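Local coordinates for protein B-agarase (Agarivorans gilvus, PDB 5Z6P) that is an agarase of glycoside hydrolase family 50 that probably hydrolyses the beta-1,4 linkages of agarose, at residues Trp290-Val293 against Pro299-Ala302; Tyr642-Glu647 against Glu652-Leu657; Gln694-Tyr699 against Ala712-Tyr717. All coordinates share one frame; numbering follows the deposited sequence.

Contact 1 of 3, residues Trp290-Val293 against Pro299-Ala302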
loop_
_atom_site.group_PDB
_atom_site.type_symbol
_atom_site.label_atom_id
_atom_site.label_comp_id
_atom_site.label_asym_id
_atom_site.label_seq_id
_atom_site.Cartn_x
_atom_site.Cartn_y
_atom_site.Cartn_z
ATOM N N TRP A 290 -17.006 5.269 -18.498
ATOM C CA TRP A 290 -17.495 4.221 -17.635
ATOM C C TRP A 290 -18.098 4.827 -16.388
ATOM O O TRP A 290 -17.667 5.866 -15.916
ATOM C CB TRP A 290 -16.374 3.247 -17.267
ATOM C CG TRP A 290 -16.111 2.253 -18.360
ATOM C CD1 TRP A 290 -15.050 2.231 -19.220
ATOM C CD2 TRP A 290 -16.949 1.152 -18.725
ATOM N NE1 TRP A 290 -15.173 1.170 -20.090
ATOM C CE2 TRP A 290 -16.328 0.496 -19.809
ATOM C CE3 TRP A 290 -18.160 0.655 -18.238
ATOM C CZ2 TRP A 290 -16.879 -0.635 -20.407
ATOM C CZ3 TRP A 290 -18.702 -0.467 -18.839
ATOM C CH2 TRP A 290 -18.062 -1.098 -19.914
ATOM N N SER A 291 -19.094 4.157 -15.844
ATOM C CA SER A 291 -19.734 4.622 -14.646
ATOM C C SER A 291 -20.287 3.447 -13.871
ATOM O O SER A 291 -20.587 2.406 -14.446
ATOM C CB SER A 291 -20.859 5.603 -14.985
ATOM O OG SER A 291 -21.453 6.129 -13.813
ATOM N N LEU A 292 -20.420 3.622 -12.566
ATOM C CA LEU A 292 -21.324 2.785 -11.802
ATOM C C LEU A 292 -22.732 3.416 -11.872
ATOM O O LEU A 292 -22.879 4.610 -12.161
ATOM C CB LEU A 292 -20.847 2.637 -10.356
ATOM C CG LEU A 292 -19.602 1.759 -10.102
ATOM C CD1 LEU A 292 -18.953 2.043 -8.750
ATOM C CD2 LEU A 292 -19.969 0.301 -10.195
ATOM N N VAL A 293 -23.751 2.603 -11.623
ATOM C CA VAL A 293 -25.126 3.064 -11.520
ATOM C C VAL A 293 -25.706 2.473 -10.247
ATOM O O VAL A 293 -25.478 1.291 -9.987
ATOM C CB VAL A 293 -25.961 2.625 -12.750
ATOM C CG1 VAL A 293 -27.392 3.074 -12.616
ATOM C CG2 VAL A 293 -25.348 3.153 -14.037
ATOM N N PRO A 299 -26.573 7.858 -11.514
ATOM C CA PRO A 299 -25.152 7.590 -11.741
ATOM C C PRO A 299 -24.360 7.591 -10.426
ATOM O O PRO A 299 -24.704 8.303 -9.487
ATOM C CB PRO A 299 -24.717 8.730 -12.658
ATOM C CG PRO A 299 -25.961 9.266 -13.240
ATOM C CD PRO A 299 -27.041 9.044 -12.243
ATOM N N TYR A 300 -23.325 6.761 -10.355
ATOM C CA TYR A 300 -22.619 6.566 -9.102
ATOM C C TYR A 300 -21.106 6.556 -9.301
ATOM O O TYR A 300 -20.579 6.013 -10.263
ATOM C CB TYR A 300 -23.112 5.273 -8.433
ATOM C CG TYR A 300 -22.507 4.943 -7.074
ATOM C CD1 TYR A 300 -23.069 5.433 -5.902
ATOM C CD2 TYR A 300 -21.394 4.109 -6.968
ATOM C CE1 TYR A 300 -22.531 5.125 -4.660
ATOM C CE2 TYR A 300 -20.851 3.787 -5.724
ATOM C CZ TYR A 300 -21.429 4.300 -4.572
ATOM O OH TYR A 300 -20.913 3.987 -3.350
ATOM N N PHE A 301 -20.421 7.205 -8.376
ATOM C CA PHE A 301 -18.984 7.216 -8.326
ATOM C C PHE A 301 -18.609 6.900 -6.864
ATOM O O PHE A 301 -19.150 7.493 -5.933
ATOM C CB PHE A 301 -18.438 8.559 -8.798
ATOM C CG PHE A 301 -16.938 8.592 -8.973
ATOM C CD1 PHE A 301 -16.355 8.225 -10.182
ATOM C CD2 PHE A 301 -16.111 9.021 -7.936
ATOM C CE1 PHE A 301 -14.983 8.267 -10.354
ATOM C CE2 PHE A 301 -14.737 9.065 -8.089
ATOM C CZ PHE A 301 -14.166 8.696 -9.299
ATOM N N ALA A 302 -17.714 5.939 -6.666
ATOM C CA ALA A 302 -17.462 5.401 -5.315
ATOM C C ALA A 302 -16.289 6.064 -4.605
ATOM O O ALA A 302 -15.152 5.900 -5.011
ATOM C CB ALA A 302 -17.229 3.889 -5.381
#

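Contact 2 of 3, residues Tyr642-Glu647 against Glu652-Leu657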
loop_
_atom_site.group_PDB
_atom_site.type_symbol
_atom_site.label_atom_id
_atom_site.label_comp_id
_atom_site.label_asym_id
_atom_site.label_seq_id
_atom_site.Cartn_x
_atom_site.Cartn_y
_atom_site.Cartn_z
ATOM N N TYR A 642 -7.448 -2.005 -8.844
ATOM C CA TYR A 642 -6.018 -1.759 -8.676
ATOM C C TYR A 642 -5.745 -1.040 -7.346
ATOM O O TYR A 642 -6.550 -0.216 -6.927
ATOM C CB TYR A 642 -5.461 -0.892 -9.817
ATOM C CG TYR A 642 -5.820 -1.339 -11.221
ATOM C CD1 TYR A 642 -7.008 -0.936 -11.819
ATOM C CD2 TYR A 642 -4.949 -2.144 -11.955
ATOM C CE1 TYR A 642 -7.326 -1.337 -13.129
ATOM C CE2 TYR A 642 -5.248 -2.548 -13.240
ATOM C CZ TYR A 642 -6.446 -2.147 -13.821
ATOM O OH TYR A 642 -6.741 -2.558 -15.102
ATOM N N ASN A 643 -4.619 -1.343 -6.701
ATOM C CA ASN A 643 -4.145 -0.511 -5.584
ATOM C C ASN A 643 -3.000 0.347 -6.104
ATOM O O ASN A 643 -2.161 -0.145 -6.831
ATOM C CB ASN A 643 -3.689 -1.356 -4.385
ATOM C CG ASN A 643 -4.822 -2.146 -3.746
ATOM O OD1 ASN A 643 -6.007 -1.858 -3.949
ATOM N ND2 ASN A 643 -4.457 -3.137 -2.955
ATOM N N TYR A 644 -2.964 1.631 -5.758
ATOM C CA TYR A 644 -1.978 2.490 -6.390
ATOM C C TYR A 644 -1.519 3.624 -5.504
ATOM O O TYR A 644 -2.166 4.659 -5.393
ATOM C CB TYR A 644 -2.515 3.041 -7.710
ATOM C CG TYR A 644 -1.433 3.450 -8.668
ATOM C CD1 TYR A 644 -0.581 2.505 -9.217
ATOM C CD2 TYR A 644 -1.257 4.786 -9.035
ATOM C CE1 TYR A 644 0.416 2.865 -10.076
ATOM C CE2 TYR A 644 -0.256 5.160 -9.909
ATOM C CZ TYR A 644 0.573 4.190 -10.431
ATOM O OH TYR A 644 1.576 4.521 -11.297
ATOM N N TYR A 645 -0.361 3.391 -4.899
ATOM C CA TYR A 645 0.253 4.294 -3.945
ATOM C C TYR A 645 1.242 5.198 -4.661
ATOM O O TYR A 645 2.445 4.986 -4.600
ATOM C CB TYR A 645 0.934 3.498 -2.840
ATOM C CG TYR A 645 -0.039 2.808 -1.900
ATOM C CD1 TYR A 645 -0.666 3.521 -0.883
ATOM C CD2 TYR A 645 -0.338 1.458 -2.031
ATOM C CE1 TYR A 645 -1.546 2.907 -0.006
ATOM C CE2 TYR A 645 -1.220 0.842 -1.174
ATOM C CZ TYR A 645 -1.818 1.570 -0.150
ATOM O OH TYR A 645 -2.692 0.966 0.720
ATOM N N LYS A 646 0.705 6.183 -5.378
ATOM C CA LYS A 646 1.506 7.211 -6.026
ATOM C C LYS A 646 0.739 8.517 -5.848
ATOM O O LYS A 646 -0.299 8.535 -5.200
ATOM C CB LYS A 646 1.746 6.891 -7.511
ATOM C CG LYS A 646 2.441 5.549 -7.796
ATOM C CD LYS A 646 3.897 5.539 -7.372
ATOM C CE LYS A 646 4.403 4.112 -7.150
ATOM N NZ LYS A 646 5.725 4.071 -6.460
ATOM N N GLU A 647 1.230 9.600 -6.430
ATOM C CA GLU A 647 0.577 10.885 -6.245
ATOM C C GLU A 647 -0.738 10.979 -7.016
ATOM O O GLU A 647 -1.560 11.845 -6.730
ATOM C CB GLU A 647 1.525 12.013 -6.633
ATOM C CG GLU A 647 2.765 12.105 -5.739
ATOM C CD GLU A 647 3.571 13.369 -5.951
ATOM O OE1 GLU A 647 3.053 14.317 -6.559
ATOM O OE2 GLU A 647 4.728 13.418 -5.490
ATOM N N GLU A 652 1.439 7.988 -17.944
ATOM C CA GLU A 652 2.346 7.036 -18.566
ATOM C C GLU A 652 2.067 5.551 -18.188
ATOM O O GLU A 652 1.911 4.733 -19.081
ATOM C CB GLU A 652 3.784 7.435 -18.239
ATOM C CG GLU A 652 4.848 6.795 -19.092
ATOM C CD GLU A 652 6.244 7.136 -18.610
ATOM O OE1 GLU A 652 6.493 8.312 -18.282
ATOM O OE2 GLU A 652 7.084 6.214 -18.523
ATOM N N PRO A 653 1.972 5.203 -16.881
ATOM C CA PRO A 653 1.708 3.773 -16.631
ATOM C C PRO A 653 0.245 3.373 -16.810
ATOM O O PRO A 653 -0.064 2.184 -16.829
ATOM C CB PRO A 653 2.152 3.578 -15.167
ATOM C CG PRO A 653 1.923 4.938 -14.536
ATOM C CD PRO A 653 2.258 5.937 -15.633
ATOM N N TRP A 654 -0.649 4.342 -16.942
ATOM C CA TRP A 654 -2.055 4.017 -17.125
ATOM C C TRP A 654 -2.528 4.057 -18.608
ATOM O O TRP A 654 -3.727 3.957 -18.873
ATOM C CB TRP A 654 -2.903 4.941 -16.240
ATOM C CG TRP A 654 -2.701 4.614 -14.786
ATOM C CD1 TRP A 654 -1.918 5.282 -13.889
ATOM C CD2 TRP A 654 -3.253 3.497 -14.079
ATOM N NE1 TRP A 654 -1.965 4.662 -12.660
ATOM C CE2 TRP A 654 -2.775 3.564 -12.749
ATOM C CE3 TRP A 654 -4.119 2.455 -14.433
ATOM C CZ2 TRP A 654 -3.130 2.619 -11.777
ATOM C CZ3 TRP A 654 -4.471 1.526 -13.467
ATOM C CH2 TRP A 654 -3.984 1.622 -12.155
ATOM N N SER A 655 -1.570 4.153 -19.542
ATOM C CA SER A 655 -1.797 4.074 -21.010
ATOM C C SER A 655 -2.665 2.917 -21.494
ATOM O O SER A 655 -3.465 3.073 -22.405
ATOM C CB SER A 655 -0.459 3.961 -21.742
ATOM O OG SER A 655 -0.032 5.220 -22.168
ATOM N N PHE A 656 -2.480 1.761 -20.868
ATOM C CA PHE A 656 -3.106 0.515 -21.267
ATOM C C PHE A 656 -4.615 0.485 -21.084
ATOM O O PHE A 656 -5.282 -0.385 -21.637
ATOM C CB PHE A 656 -2.489 -0.639 -20.468
ATOM C CG PHE A 656 -2.945 -0.693 -19.031
ATOM C CD1 PHE A 656 -2.250 -0.006 -18.043
ATOM C CD2 PHE A 656 -4.071 -1.426 -18.671
ATOM C CE1 PHE A 656 -2.668 -0.049 -16.723
ATOM C CE2 PHE A 656 -4.493 -1.478 -17.358
ATOM C CZ PHE A 656 -3.781 -0.788 -16.377
ATOM N N LEU A 657 -5.145 1.404 -20.282
ATOM C CA LEU A 657 -6.555 1.388 -19.896
ATOM C C LEU A 657 -7.504 1.347 -21.090
ATOM O O LEU A 657 -8.509 0.635 -21.062
ATOM C CB LEU A 657 -6.885 2.604 -19.020
ATOM C CG LEU A 657 -6.400 2.542 -17.557
ATOM C CD1 LEU A 657 -6.649 3.873 -16.864
ATOM C CD2 LEU A 657 -7.043 1.385 -16.769
#

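Contact 3 of 3, residues Gln694-Tyr699 against Ala712-Tyr717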
loop_
_atom_site.group_PDB
_atom_site.type_symbol
_atom_site.label_atom_id
_atom_site.label_comp_id
_atom_site.label_asym_id
_atom_site.label_seq_id
_atom_site.Cartn_x
_atom_site.Cartn_y
_atom_site.Cartn_z
ATOM N N GLN A 694 -4.105 18.377 0.624
ATOM C CA GLN A 694 -3.852 18.849 -0.747
ATOM C C GLN A 694 -3.523 17.675 -1.676
ATOM O O GLN A 694 -4.031 17.584 -2.802
ATOM C CB GLN A 694 -2.709 19.873 -0.787
ATOM C CG GLN A 694 -3.052 21.267 -0.232
ATOM C CD GLN A 694 -1.810 22.120 0.048
ATOM O OE1 GLN A 694 -0.714 21.602 0.250
ATOM N NE2 GLN A 694 -1.985 23.433 0.074
ATOM N N MET A 695 -2.677 16.771 -1.210
ATOM C CA MET A 695 -2.286 15.671 -2.070
ATOM C C MET A 695 -3.440 14.695 -2.261
ATOM O O MET A 695 -3.560 14.096 -3.320
ATOM C CB MET A 695 -1.042 14.977 -1.518
ATOM C CG MET A 695 0.181 15.894 -1.574
ATOM S SD MET A 695 1.700 15.167 -0.949
ATOM C CE MET A 695 2.112 14.055 -2.306
ATOM N N PHE A 696 -4.288 14.546 -1.245
ATOM C CA PHE A 696 -5.488 13.726 -1.369
ATOM C C PHE A 696 -6.338 14.261 -2.528
ATOM O O PHE A 696 -6.804 13.502 -3.382
ATOM C CB PHE A 696 -6.299 13.724 -0.071
ATOM C CG PHE A 696 -7.610 12.982 -0.164
ATOM C CD1 PHE A 696 -8.753 13.613 -0.647
ATOM C CD2 PHE A 696 -7.703 11.659 0.253
ATOM C CE1 PHE A 696 -9.953 12.940 -0.738
ATOM C CE2 PHE A 696 -8.905 10.968 0.168
ATOM C CZ PHE A 696 -10.038 11.609 -0.338
ATOM N N GLU A 697 -6.521 15.574 -2.550
ATOM C CA GLU A 697 -7.350 16.190 -3.568
ATOM C C GLU A 697 -6.738 16.009 -4.945
ATOM O O GLU A 697 -7.440 15.662 -5.882
ATOM C CB GLU A 697 -7.565 17.684 -3.276
ATOM C CG GLU A 697 -8.436 18.357 -4.293
ATOM C CD GLU A 697 -9.005 19.674 -3.806
ATOM O OE1 GLU A 697 -8.381 20.309 -2.936
ATOM O OE2 GLU A 697 -10.086 20.053 -4.295
ATOM N N ARG A 698 -5.434 16.236 -5.064
ATOM C CA ARG A 698 -4.751 16.088 -6.338
ATOM C C ARG A 698 -4.886 14.658 -6.882
ATOM O O ARG A 698 -5.140 14.457 -8.068
ATOM C CB ARG A 698 -3.278 16.461 -6.212
ATOM C CG ARG A 698 -2.997 17.967 -6.204
ATOM C CD ARG A 698 -1.484 18.225 -6.218
ATOM N NE ARG A 698 -1.112 19.150 -5.160
ATOM C CZ ARG A 698 -0.061 19.009 -4.372
ATOM N NH1 ARG A 698 0.763 17.982 -4.517
ATOM N NH2 ARG A 698 0.168 19.905 -3.438
ATOM N N TYR A 699 -4.718 13.675 -6.006
ATOM C CA TYR A 699 -4.925 12.284 -6.388
ATOM C C TYR A 699 -6.324 12.116 -6.929
ATOM O O TYR A 699 -6.498 11.627 -8.028
ATOM C CB TYR A 699 -4.699 11.328 -5.209
ATOM C CG TYR A 699 -4.658 9.836 -5.593
ATOM C CD1 TYR A 699 -5.813 9.131 -5.918
ATOM C CD2 TYR A 699 -3.456 9.141 -5.594
ATOM C CE1 TYR A 699 -5.758 7.748 -6.247
ATOM C CE2 TYR A 699 -3.395 7.775 -5.935
ATOM C CZ TYR A 699 -4.534 7.091 -6.254
ATOM O OH TYR A 699 -4.431 5.750 -6.570
ATOM N N ALA A 712 -12.496 5.444 -6.089
ATOM C CA ALA A 712 -11.197 5.346 -5.431
ATOM C C ALA A 712 -11.371 5.258 -3.907
ATOM O O ALA A 712 -12.084 6.054 -3.296
ATOM C CB ALA A 712 -10.283 6.541 -5.811
ATOM N N HIS A 713 -10.734 4.257 -3.313
ATOM C CA HIS A 713 -10.835 4.023 -1.882
ATOM C C HIS A 713 -9.499 4.303 -1.200
ATOM O O HIS A 713 -8.451 3.885 -1.677
ATOM C CB HIS A 713 -11.288 2.599 -1.588
ATOM C CG HIS A 713 -12.644 2.269 -2.121
ATOM N ND1 HIS A 713 -13.055 0.976 -2.367
ATOM C CD2 HIS A 713 -13.683 3.065 -2.473
ATOM C CE1 HIS A 713 -14.289 0.988 -2.824
ATOM N NE2 HIS A 713 -14.696 2.239 -2.900
ATOM N N TYR A 714 -9.570 5.003 -0.070
ATOM C CA TYR A 714 -8.411 5.487 0.644
ATOM C C TYR A 714 -8.042 4.558 1.810
ATOM O O TYR A 714 -8.879 4.191 2.631
ATOM C CB TYR A 714 -8.661 6.923 1.150
ATOM C CG TYR A 714 -7.499 7.523 1.915
ATOM C CD1 TYR A 714 -7.285 7.209 3.257
ATOM C CD2 TYR A 714 -6.607 8.379 1.305
ATOM C CE1 TYR A 714 -6.230 7.731 3.951
ATOM C CE2 TYR A 714 -5.540 8.911 1.998
ATOM C CZ TYR A 714 -5.365 8.587 3.328
ATOM O OH TYR A 714 -4.305 9.083 4.025
ATOM N N PHE A 715 -6.769 4.193 1.871
ATOM C CA PHE A 715 -6.284 3.306 2.929
ATOM C C PHE A 715 -5.512 4.178 3.922
ATOM O O PHE A 715 -4.375 4.521 3.657
ATOM C CB PHE A 715 -5.397 2.196 2.338
ATOM C CG PHE A 715 -5.119 1.044 3.281
ATOM C CD1 PHE A 715 -4.248 1.194 4.343
ATOM C CD2 PHE A 715 -5.703 -0.191 3.082
ATOM C CE1 PHE A 715 -3.973 0.135 5.207
ATOM C CE2 PHE A 715 -5.429 -1.255 3.943
ATOM C CZ PHE A 715 -4.555 -1.085 5.002
ATOM N N GLN A 716 -6.086 4.502 5.078
ATOM C CA GLN A 716 -7.215 3.832 5.699
ATOM C C GLN A 716 -7.934 4.821 6.637
ATOM O O GLN A 716 -7.485 5.945 6.807
ATOM C CB GLN A 716 -6.732 2.604 6.493
ATOM C CG GLN A 716 -5.681 2.996 7.531
ATOM C CD GLN A 716 -5.147 1.840 8.372
ATOM O OE1 GLN A 716 -5.625 0.720 8.280
ATOM N NE2 GLN A 716 -4.144 2.128 9.208
ATOM N N TYR A 717 -9.043 4.387 7.231
ATOM C CA TYR A 717 -9.848 5.205 8.147
ATOM C C TYR A 717 -8.994 5.768 9.296
ATOM O O TYR A 717 -8.928 6.973 9.504
ATOM C CB TYR A 717 -10.981 4.363 8.709
ATOM C CG TYR A 717 -12.015 5.054 9.576
ATOM C CD1 TYR A 717 -12.224 6.426 9.510
ATOM C CD2 TYR A 717 -12.804 4.311 10.445
ATOM C CE1 TYR A 717 -13.179 7.041 10.279
ATOM C CE2 TYR A 717 -13.763 4.914 11.231
ATOM C CZ TYR A 717 -13.951 6.292 11.138
ATOM O OH TYR A 717 -14.908 6.918 11.907
#

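Contact 1 of 3, residues Trp290-Val293 against Pro299-Ala302
Leu292 and Tyr300 face each other as an antiparallel hydrogen-bonded pair in a beta hairpin, and their side chains leave the sheet on the same side, running alongside one another. Leu292 CB lies 3.4 Å from Tyr300 O and also touches the phenol, 3.7 Å from Tyr300 CD2, coming in at the ring edge and in the ring plane. The next atom, CG, stands beside the backbone N (chi1 -72°), which carries the branch on along that edge. Of the two methyls, CD1 does the touching: Leu292 CD1 is 3.7 Å from Tyr300 CD2, and the same methyl also reaches Ala302 CB at 4.2 Å. The aromatic side chain is extended to meet it, its CG trans to the backbone N at chi1 -178°.

The backbone grip is uneven. Tyr300 N gives a sound bond to Leu292 O at 2.8 Å, whereas the return bond from Leu292 N to Tyr300 O is weak, at 3.3 Å. Leu292 O also accepts Ser291 OG at 2.7 Å, so one carbonyl holds two donors, and they arrive from opposite faces of its plane. The amide of Tyr300 sits 52° out of that plane. Next along the strands, Val293 and Pro299 form a non-hydrogen-bonded pair whose side chains turn to the other face. The phenol OH finds its partner beyond the hairpin, at Thr431 O.

Strand 289-293 is flanked on its far side by strand 282-286, while strand 299-305 is joined to 709-714 through Ala302. Helix 745-762 packs nearby, with Tyr759 against Tyr300 and Met758 and Arg762 against Phe301.

Contact 2 of 3, residues Tyr642-Glu647 against Glu652-Leu657
Trp654 presents the edge of its indole to the faces of two tyrosines, Tyr642 and Tyr644, at the heart of an aromatic cluster that Phe656 completes. The cluster folds the loop after strand 640-643 back against Tyr642 and Tyr644; the strand is probably one of those of the (beta/alpha)8 barrel expected for this glycosidase family.

With Tyr642 the meeting is T-shaped: the planes stand at 89° and Trp654 CZ3 lies over the centre of the phenol, while Trp654 CH2 comes 3.6 Å from Tyr642 CG. The second T-shaped pair, with planes at 77°, is made by the five-membered ring, which sets Trp654 NE1 3.2 Å above the plane of Tyr644, displaced toward the rim. The opposite face of that phenol is taken by Lys646 CG, so the ring is sandwiched.

The conformations explain the fit. Tyr642 and Trp654 both fold CG back beside the backbone N, whereas Tyr644 swings its CG trans to N, and each tyrosine and the indole slide past one another in opposite directions. Phe656 adopts the rarer position with CG between N and the carbonyl carbon (chi1 74°), which brings its ring edge to the hydroxyl of Tyr642: Tyr642 OH is 3.4 Å from Phe656 CE2. On the other side of the cluster, Tyr644 OH rests 3.3 Å from Pro653 CG.

Contact 3 of 3, residues Gln694-Tyr699 against Ala712-Tyr717
The hydroxyl of Tyr714 is gripped twice, by the carbonyl O of Ile734 and by NH2 of Arg692, and this anchors the far end of the ring that Phe696 packs against. Arg692 belongs to the same helix, 689-704, and lies one turn before Phe696, so that helix holds the tyrosine both at its polar tip and at its ring.

The apolar contact is small and buried. Phe696 CD2 approaches Tyr714 CD2 at 3.6 Å, and Phe696 CE2 is also 3.6 Å from Tyr714 CD2. Tyr714 CD2 lies in the plane of the phenylalanine ring, at its edge. The two planes are inclined at 52°, with centroids 5.7 Å apart, an oblique meeting that is neither a stack nor edge-to-face. Both side chains reach across the gap in extended form: CG of Phe696 is trans to its N (chi1 175°) and Tyr714 does likewise, which is how rings can touch although their CA atoms lie 9.0 Å apart.

Further groups surround the Tyr714 ring. Phe736 and Phe669 meet it edge-to-face, and Gln716 O, just past a cis peptide bond, sits at the edge of the phenol in its plane. Met747, Ala750 and Val754 of helix 745-762 pack on Phe696.

Strand 709-714 runs parallel to its neighbour 664-668, and helix 689-704 lies between them in the chain. The pair thus packs the helix of a beta-alpha-beta crossover onto its own second strand, an arrangement consistent with the (beta/alpha)8 barrel of this glycosidase family.

From the N terminus, contact 1 comes first and closes a beta hairpin over five residues. Contact 2 follows much later and shuts a four-residue loop after strand 640-643. Contact 3 comes last, spanning twelve residues from helix 689-704 to strand 709-714. The three lie in series, none nested in or crossing another, yet all reach the same sheet. Contacts 1 and 3 join through neighbouring strands, with a probable hydrogen bond of 2.9 Å from Ala712 N to Ala302 O. Contacts 2 and 3 meet where Tyr699 OH lies 2.8 Å from Tyr644 O, probably bonded, tying helix 689-704 to the chain that follows strand 640-643.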